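PDB 4HBK: aldo-keto reductase family 1, member B4 (Aldose reductase) from Schistosoma japonicum, which probably catalyses the NADPH-dependent reduction of aldoses and other aldehydes to the corresponding alcohols, as in other aldose reductases of the aldo/keto reductase family. Local coordinates for residues G59-A64 with Y82-E87; R198-I203 with V228-S233. All blocks are in the same frame, centred on the assembly; numbering follows the deposited sequence.

Overall arrangement
After the hairpin 38-39/45-46 and barrel strand 51-52, the chain runs through helix 60-71 and strand 75-77 to the turn leading into helix 85-98. Contact 1 closes this loop by joining the starts of the two helices. The same plan recurs: helix 197-206, strand 213-217 and helix 225-233 follow one another, and contact 2 ties the helices together outside the strand. The two closures are in series, neither nested nor crossed. They lie on opposite sides of the chain's centre; the centres of contact 1 and contact 2 are about 32 Å apart. Each joins neighbouring helices around one parallel barrel, contact 1 close to the predicted active site and contact 2 away from it.

Contact 1. Residues G59-A64 with Y82-E87; sequences GEVGAA and YRNEAE
Val61 supplies the side chain through which the first turn of helix 60-71 meets the start of helix 85-98, and following it outward gives nearly the whole contact. Val61 CB already lies 4.0 Å from Asn84 ND2, so the touch begins at the root of the side chain. The CG1 methyl does double duty. It sits between the backbone N and the carbonyl carbon (chi1 74°), and from there Val61 CG1 reaches Glu87 CB at 4.0 Å while also lying 4.0 Å from Asn84 ND2. On the other branch, Val61 CG2 lies 4.1 Å from Asn84 ND2. The valine thus rests against the nitrogen end of the Asn84 amide in van der Waals contact, and the two side chains meet at a slant. With Glu87 it meets at about a right angle; CB of the glutamate makes the touch, after which the chain bends at chi2 (66°) and carries the carboxylate away.

Next to the valine, the backbones themselves come close. Gly62 CA lies 4.3 Å from Glu87 O, and the CA atoms of Gly62 and Glu87 are 5.7 Å apart. Asn84 occupies the N-cap position of its helix, yet its side chain makes no capping bond. The CB of Glu85, the next residue, points away from helix 60-71, and its two carboxylate oxygens are hydrogen-bonded to Ser110 OG and Thr129 OG1. Tyr82, the predicted proton donor, precedes this turn, and its OH is hydrogen-bonded to Lys291 NZ.

Successive helices pack side by side in this way on the outside of the (beta/alpha)8 barrel of aldo/keto reductases, here where the loop after strand 75-77 carries the predicted catalytic tyrosine.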
ATOM      1  N   GLY A  59      -8.631   3.764  18.912  1.00 21.50           N
ATOM      2  CA  GLY A  59      -8.377   5.177  19.136  1.00 17.56           C
ATOM      3  C   GLY A  59      -6.999   5.617  18.686  1.00 18.69           C
ATOM      4  O   GLY A  59      -6.721   6.814  18.558  1.00 21.51           O
ATOM      5  N   GLU A  60      -6.121   4.660  18.427  1.00 17.27           N
ATOM      6  CA  GLU A  60      -4.777   5.010  17.978  1.00 15.83           C
ATOM      7  C   GLU A  60      -4.765   5.514  16.523  1.00 19.56           C
ATOM      8  O   GLU A  60      -4.080   6.495  16.211  1.00 18.53           O
ATOM      9  CB  GLU A  60      -3.815   3.838  18.176  1.00 17.56           C
ATOM     10  CG  GLU A  60      -3.536   3.513  19.645  1.00 21.31           C
ATOM     11  CD  GLU A  60      -2.676   4.570  20.308  1.00 27.02           C
ATOM     12  OE1 GLU A  60      -3.017   5.014  21.422  1.00 21.39           O
ATOM     13  OE2 GLU A  60      -1.655   4.964  19.706  1.00 30.37           O
ATOM     14  N   VAL A  61      -5.524   4.866  15.637  1.00 14.53           N
ATOM     15  CA  VAL A  61      -5.504   5.269  14.235  1.00 14.70           C
ATOM     16  C   VAL A  61      -6.068   6.676  14.011  1.00 12.10           C
ATOM     17  O   VAL A  61      -5.517   7.459  13.228  1.00 10.24           O
ATOM     18  CB  VAL A  61      -6.194   4.250  13.288  1.00 14.33           C
ATOM     19  CG1 VAL A  61      -7.710   4.305  13.429  1.00 14.97           C
ATOM     20  CG2 VAL A  61      -5.802   4.540  11.851  1.00 13.91           C
ATOM     21  N   GLY A  62      -7.151   7.004  14.706  1.00 12.33           N
ATOM     22  CA  GLY A  62      -7.759   8.315  14.571  1.00 10.69           C
ATOM     23  C   GLY A  62      -6.762   9.404  14.914  1.00 14.53           C
ATOM     24  O   GLY A  62      -6.609  10.403  14.193  1.00 11.48           O
ATOM     25  N   ALA A  63      -6.057   9.202  16.020  1.00 11.77           N
ATOM     26  CA  ALA A  63      -5.077  10.179  16.478  1.00 15.06           C
ATOM     27  C   ALA A  63      -3.878  10.243  15.533  1.00 13.02           C
ATOM     28  O   ALA A  63      -3.317  11.321  15.296  1.00 10.59           O
ATOM     29  CB  ALA A  63      -4.632   9.858  17.896  1.00 10.82           C
ATOM     30  N   ALA A  64      -3.485   9.084  15.001  1.00 10.90           N
ATOM     31  CA  ALA A  64      -2.408   9.015  14.014  1.00 10.61           C
ATOM     32  C   ALA A  64      -2.757   9.816  12.756  1.00 10.45           C
ATOM     33  O   ALA A  64      -1.913  10.537  12.223  1.00 10.43           O
ATOM     34  CB  ALA A  64      -2.093   7.571  13.663  1.00 11.33           C
ATOM     35  N   TYR A  82      -8.665  -3.916   7.809  1.00 14.44           N
ATOM     36  CA  TYR A  82      -8.177  -3.488   9.126  1.00 15.62           C
ATOM     37  C   TYR A  82      -9.345  -3.099  10.022  1.00 17.50           C
ATOM     38  O   TYR A  82      -9.169  -2.857  11.214  1.00 18.81           O
ATOM     39  CB  TYR A  82      -7.208  -2.316   8.993  1.00 15.49           C
ATOM     40  CG  TYR A  82      -5.994  -2.646   8.166  1.00 18.12           C
ATOM     41  CD1 TYR A  82      -5.276  -3.816   8.396  1.00 22.16           C
ATOM     42  CD2 TYR A  82      -5.572  -1.809   7.153  1.00 15.78           C
ATOM     43  CE1 TYR A  82      -4.165  -4.133   7.646  1.00 20.23           C
ATOM     44  CE2 TYR A  82      -4.456  -2.116   6.392  1.00 20.01           C
ATOM     45  CZ  TYR A  82      -3.761  -3.281   6.643  1.00 23.94           C
ATOM     46  OH  TYR A  82      -2.649  -3.602   5.898  1.00 27.64           O
ATOM     47  N   ARG A  83     -10.533  -3.010   9.429  1.00 15.73           N
ATOM     48  CA  ARG A  83     -11.764  -2.768  10.175  1.00 15.75           C
ATOM     49  C   ARG A  83     -11.739  -1.478  10.998  1.00 19.61           C
ATOM     50  O   ARG A  83     -12.286  -1.435  12.099  1.00 21.70           O
ATOM     51  CB  ARG A  83     -12.051  -3.962  11.089  1.00 22.58           C
ATOM     52  CG  ARG A  83     -12.358  -5.230  10.317  1.00 28.68           C
ATOM     53  CD  ARG A  83     -13.527  -5.976  10.930  1.00 41.37           C
ATOM     54  NE  ARG A  83     -13.075  -7.153  11.662  1.00 48.63           N
ATOM     55  CZ  ARG A  83     -13.562  -8.376  11.480  1.00 49.93           C
ATOM     56  NH1 ARG A  83     -14.527  -8.586  10.592  1.00 49.56           N
ATOM     57  NH2 ARG A  83     -13.087  -9.390  12.193  1.00 50.08           N
ATOM     58  N   ASN A  84     -11.112  -0.432  10.467  1.00 16.08           N
ATOM     59  CA  ASN A  84     -11.045   0.842  11.174  1.00 13.67           C
ATOM     60  C   ASN A  84     -11.254   2.039  10.264  1.00 13.92           C
ATOM     61  O   ASN A  84     -10.873   3.155  10.608  1.00 14.42           O
ATOM     62  CB  ASN A  84      -9.701   0.987  11.899  1.00 13.96           C
ATOM     63  CG  ASN A  84      -8.524   0.877  10.958  1.00 12.90           C
ATOM     64  OD1 ASN A  84      -8.697   0.873   9.739  1.00 10.11           O
ATOM     65  ND2 ASN A  84      -7.317   0.795  11.514  1.00 12.62           N
ATOM     66  N   GLU A  85     -11.854   1.816   9.100  1.00 15.51           N
ATOM     67  CA  GLU A  85     -12.049   2.909   8.152  1.00 14.17           C
ATOM     68  C   GLU A  85     -13.081   3.910   8.672  1.00 15.36           C
ATOM     69  O   GLU A  85     -13.068   5.078   8.286  1.00 15.07           O
ATOM     70  CB  GLU A  85     -12.444   2.381   6.771  1.00 12.79           C
ATOM     71  CG  GLU A  85     -11.357   1.538   6.120  1.00 14.43           C
ATOM     72  CD  GLU A  85     -11.647   1.205   4.671  1.00 16.17           C
ATOM     73  OE1 GLU A  85     -12.745   0.684   4.375  1.00 15.38           O
ATOM     74  OE2 GLU A  85     -10.773   1.468   3.820  1.00 14.88           O
ATOM     75  N   ALA A  86     -13.967   3.460   9.558  1.00 11.90           N
ATOM     76  CA  ALA A  86     -14.948   4.364  10.149  1.00 11.48           C
ATOM     77  C   ALA A  86     -14.264   5.342  11.111  1.00 13.97           C
ATOM     78  O   ALA A  86     -14.584   6.524  11.127  1.00 11.52           O
ATOM     79  CB  ALA A  86     -16.052   3.577  10.855  1.00 13.29           C
ATOM     80  N   GLU A  87     -13.315   4.842  11.900  1.00 12.60           N
ATOM     81  CA  GLU A  87     -12.533   5.699  12.788  1.00 15.00           C
ATOM     82  C   GLU A  87     -11.653   6.646  11.984  1.00 13.77           C
ATOM     83  O   GLU A  87     -11.454   7.802  12.360  1.00 14.43           O
ATOM     84  CB  GLU A  87     -11.670   4.864  13.742  1.00 16.04           C
ATOM     85  CG  GLU A  87     -12.431   4.196  14.880  1.00 24.02           C
ATOM     86  CD  GLU A  87     -13.420   3.118  14.415  1.00 32.65           C
ATOM     87  OE1 GLU A  87     -13.196   2.497  13.340  1.00 27.73           O
ATOM     88  OE2 GLU A  87     -14.429   2.898  15.138  1.00 30.60           O
TER

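Contact 2. Residues R198-I203 with V228-S233; sequences RQIQNI and VEYAQS
Ile200 and Tyr230 make the apolar part of this helix-to-helix contact. Chi1 of 164° puts Tyr230 CG opposite the backbone N and directs the ring toward helix 197-206. Ile200 receives it at the edge: Ile200 CG2 is 3.8 Å from Tyr230 CE2, and Ile200 CB, lying in the ring plane, is 3.9 Å from the same carbon. The two side chains run past one another in opposite directions.

The hydroxyl of Tyr230 meets carbon: Gln201 CG lies 3.1 Å from Tyr230 OH, short for a carbon-oxygen contact and made obliquely to the ring. Beyond CG the glutamine is extended. Its amide plane stands 81° from that of the ring. Gln201 N is also near the hydroxyl, but the angle is too poor for a hydrogen bond.

Between the two segments there is no hydrogen bond. One side-chain bond lies within the second: Ser233 OG donates to Tyr230 O over 2.7 Å, reaching back to the carbonyl three residues earlier in the last turn of helix 225-233. On the other helix, Arg198 forms salt bridges with Glu337 and Glu342.

Beneath, Ile200 and Ala231 both touch Leu214 of strand 213-217. Two consecutive helices packed side by side over the strand between them are characteristic of the outer helical layer of a (beta/alpha)8 (TIM) barrel.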
ATOM      1  N   ARG A 198       3.670 -12.346 -13.491  1.00 13.44           N
ATOM      2  CA  ARG A 198       2.748 -13.154 -14.291  1.00 17.22           C
ATOM      3  C   ARG A 198       1.332 -12.604 -14.183  1.00 14.71           C
ATOM      4  O   ARG A 198       0.650 -12.403 -15.185  1.00 12.84           O
ATOM      5  CB  ARG A 198       2.760 -14.592 -13.753  1.00 19.01           C
ATOM      6  CG  ARG A 198       2.498 -15.706 -14.752  1.00 27.85           C
ATOM      7  CD  ARG A 198       1.990 -16.980 -14.040  1.00 20.01           C
ATOM      8  NE  ARG A 198       0.590 -16.807 -13.632  1.00 35.34           N
ATOM      9  CZ  ARG A 198       0.131 -16.848 -12.379  1.00 30.49           C
ATOM     10  NH1 ARG A 198       0.948 -17.081 -11.353  1.00 26.11           N
ATOM     11  NH2 ARG A 198      -1.164 -16.654 -12.151  1.00 16.32           N
ATOM     12  N   GLN A 199       0.903 -12.362 -12.949  1.00 11.11           N
ATOM     13  CA  GLN A 199      -0.462 -11.933 -12.673  1.00 11.06           C
ATOM     14  C   GLN A 199      -0.715 -10.517 -13.179  1.00 10.21           C
ATOM     15  O   GLN A 199      -1.785 -10.217 -13.702  1.00 10.86           O
ATOM     16  CB  GLN A 199      -0.749 -12.047 -11.174  1.00 10.38           C
ATOM     17  CG  GLN A 199      -0.779 -13.487 -10.682  1.00  8.02           C
ATOM     18  CD  GLN A 199      -0.755 -13.581  -9.174  1.00 10.53           C
ATOM     19  OE1 GLN A 199      -0.123 -12.763  -8.503  1.00  7.43           O
ATOM     20  NE2 GLN A 199      -1.443 -14.578  -8.626  1.00  8.48           N
ATOM     21  N   ILE A 200       0.273  -9.646 -13.035  1.00  9.40           N
ATOM     22  CA  ILE A 200       0.169  -8.298 -13.586  1.00 11.56           C
ATOM     23  C   ILE A 200       0.104  -8.337 -15.125  1.00 10.97           C
ATOM     24  O   ILE A 200      -0.734  -7.679 -15.736  1.00 10.05           O
ATOM     25  CB  ILE A 200       1.347  -7.420 -13.123  1.00 10.13           C
ATOM     26  CG1 ILE A 200       1.355  -7.318 -11.596  1.00  7.99           C
ATOM     27  CG2 ILE A 200       1.288  -6.038 -13.808  1.00 10.62           C
ATOM     28  CD1 ILE A 200       2.624  -6.702 -11.006  1.00 10.84           C
ATOM     29  N   GLN A 201       0.987  -9.120 -15.741  1.00 12.84           N
ATOM     30  CA  GLN A 201       0.965  -9.309 -17.187  1.00 13.37           C
ATOM     31  C   GLN A 201      -0.451  -9.615 -17.647  1.00 13.85           C
ATOM     32  O   GLN A 201      -0.969  -8.971 -18.550  1.00 11.23           O
ATOM     33  CB  GLN A 201       1.916 -10.432 -17.615  1.00 12.61           C
ATOM     34  CG  GLN A 201       3.390 -10.008 -17.675  1.00 17.38           C
ATOM     35  CD  GLN A 201       4.345 -11.184 -17.897  1.00 22.87           C
ATOM     36  OE1 GLN A 201       4.162 -12.266 -17.338  1.00 24.50           O
ATOM     37  NE2 GLN A 201       5.369 -10.971 -18.715  1.00 16.58           N
ATOM     38  N   ASN A 202      -1.085 -10.587 -17.003  1.00 13.73           N
ATOM     39  CA  ASN A 202      -2.432 -10.996 -17.369  1.00 12.07           C
ATOM     40  C   ASN A 202      -3.455  -9.873 -17.238  1.00 14.29           C
ATOM     41  O   ASN A 202      -4.321  -9.719 -18.097  1.00 11.50           O
ATOM     42  CB  ASN A 202      -2.886 -12.190 -16.532  1.00 15.29           C
ATOM     43  CG  ASN A 202      -4.319 -12.587 -16.826  1.00 17.48           C
ATOM     44  OD1 ASN A 202      -4.618 -13.088 -17.908  1.00 16.96           O
ATOM     45  ND2 ASN A 202      -5.213 -12.367 -15.866  1.00 15.55           N
ATOM     46  N   ILE A 203      -3.375  -9.107 -16.154  1.00 13.23           N
ATOM     47  CA  ILE A 203      -4.264  -7.960 -15.979  1.00 11.70           C
ATOM     48  C   ILE A 203      -4.075  -6.972 -17.137  1.00 13.15           C
ATOM     49  O   ILE A 203      -5.048  -6.482 -17.717  1.00 11.09           O
ATOM     50  CB  ILE A 203      -4.004  -7.225 -14.637  1.00 13.29           C
ATOM     51  CG1 ILE A 203      -4.599  -8.000 -13.457  1.00 10.29           C
ATOM     52  CG2 ILE A 203      -4.577  -5.814 -14.684  1.00 11.64           C
ATOM     53  CD1 ILE A 203      -6.093  -7.908 -13.379  1.00 14.67           C
ATOM     54  N   VAL A 228       9.954  -4.921  -9.044  1.00 13.01           N
ATOM     55  CA  VAL A 228       9.869  -3.468  -9.102  1.00 11.83           C
ATOM     56  C   VAL A 228      10.290  -2.969 -10.476  1.00 15.17           C
ATOM     57  O   VAL A 228       9.648  -2.093 -11.062  1.00 13.31           O
ATOM     58  CB  VAL A 228      10.756  -2.788  -8.053  1.00  9.86           C
ATOM     59  CG1 VAL A 228      10.901  -1.314  -8.396  1.00 10.30           C
ATOM     60  CG2 VAL A 228      10.170  -2.973  -6.635  1.00  9.00           C
ATOM     61  N   GLU A 229      11.374  -3.531 -10.997  1.00 14.73           N
ATOM     62  CA  GLU A 229      11.849  -3.110 -12.307  1.00 17.53           C
ATOM     63  C   GLU A 229      10.810  -3.445 -13.369  1.00 14.52           C
ATOM     64  O   GLU A 229      10.525  -2.631 -14.249  1.00 14.86           O
ATOM     65  CB  GLU A 229      13.198  -3.751 -12.630  1.00 13.19           C
ATOM     66  CG  GLU A 229      14.348  -3.160 -11.826  1.00 16.84           C
ATOM     67  CD  GLU A 229      15.698  -3.730 -12.236  1.00 25.73           C
ATOM     68  OE1 GLU A 229      16.727  -3.095 -11.927  1.00 27.07           O
ATOM     69  OE2 GLU A 229      15.735  -4.811 -12.870  1.00 28.89           O
ATOM     70  N   TYR A 230      10.236  -4.641 -13.278  1.00 13.28           N
ATOM     71  CA  TYR A 230       9.186  -5.021 -14.202  1.00 13.25           C
ATOM     72  C   TYR A 230       8.006  -4.055 -14.151  1.00 14.37           C
ATOM     73  O   TYR A 230       7.577  -3.537 -15.177  1.00 12.34           O
ATOM     74  CB  TYR A 230       8.667  -6.425 -13.935  1.00 14.97           C
ATOM     75  CG  TYR A 230       7.344  -6.632 -14.641  1.00 21.63           C
ATOM     76  CD1 TYR A 230       7.288  -6.824 -16.028  1.00 14.88           C
ATOM     77  CD2 TYR A 230       6.149  -6.579 -13.936  1.00 14.91           C
ATOM     78  CE1 TYR A 230       6.076  -6.988 -16.676  1.00 17.11           C
ATOM     79  CE2 TYR A 230       4.931  -6.738 -14.576  1.00 14.93           C
ATOM     80  CZ  TYR A 230       4.899  -6.945 -15.939  1.00 17.61           C
ATOM     81  OH  TYR A 230       3.680  -7.097 -16.561  1.00 18.64           O
ATOM     82  N   ALA A 231       7.470  -3.820 -12.959  1.00 10.58           N
ATOM     83  CA  ALA A 231       6.301  -2.958 -12.849  1.00 12.20           C
ATOM     84  C   ALA A 231       6.554  -1.548 -13.411  1.00 11.67           C
ATOM     85  O   ALA A 231       5.726  -1.012 -14.151  1.00 10.52           O
ATOM     86  CB  ALA A 231       5.780  -2.903 -11.405  1.00 10.91           C
ATOM     87  N   GLN A 232       7.688  -0.952 -13.065  1.00 11.13           N
ATOM     88  CA  GLN A 232       8.026   0.372 -13.586  1.00 10.50           C
ATOM     89  C   GLN A 232       8.207   0.327 -15.107  1.00 12.76           C
ATOM     90  O   GLN A 232       7.827   1.263 -15.799  1.00 13.42           O
ATOM     91  CB  GLN A 232       9.261   0.945 -12.873  1.00 11.06           C
ATOM     92  CG  GLN A 232       9.014   1.190 -11.378  1.00  9.99           C
ATOM     93  CD  GLN A 232      10.258   1.598 -10.595  1.00 17.25           C
ATOM     94  OE1 GLN A 232      11.395   1.325 -11.001  1.00 14.42           O
ATOM     95  NE2 GLN A 232      10.041   2.261  -9.457  1.00 11.02           N
ATOM     96  N   SER A 233       8.759  -0.771 -15.626  1.00 12.38           N
ATOM     97  CA  SER A 233       8.960  -0.895 -17.068  1.00 15.07           C
ATOM     98  C   SER A 233       7.638  -0.830 -17.838  1.00 12.01           C
ATOM     99  O   SER A 233       7.602  -0.320 -18.945  1.00 12.30           O
ATOM    100  CB  SER A 233       9.751  -2.165 -17.423  1.00 13.65           C
ATOM    101  OG  SER A 233       8.922  -3.314 -17.478  1.00 12.73           O
TER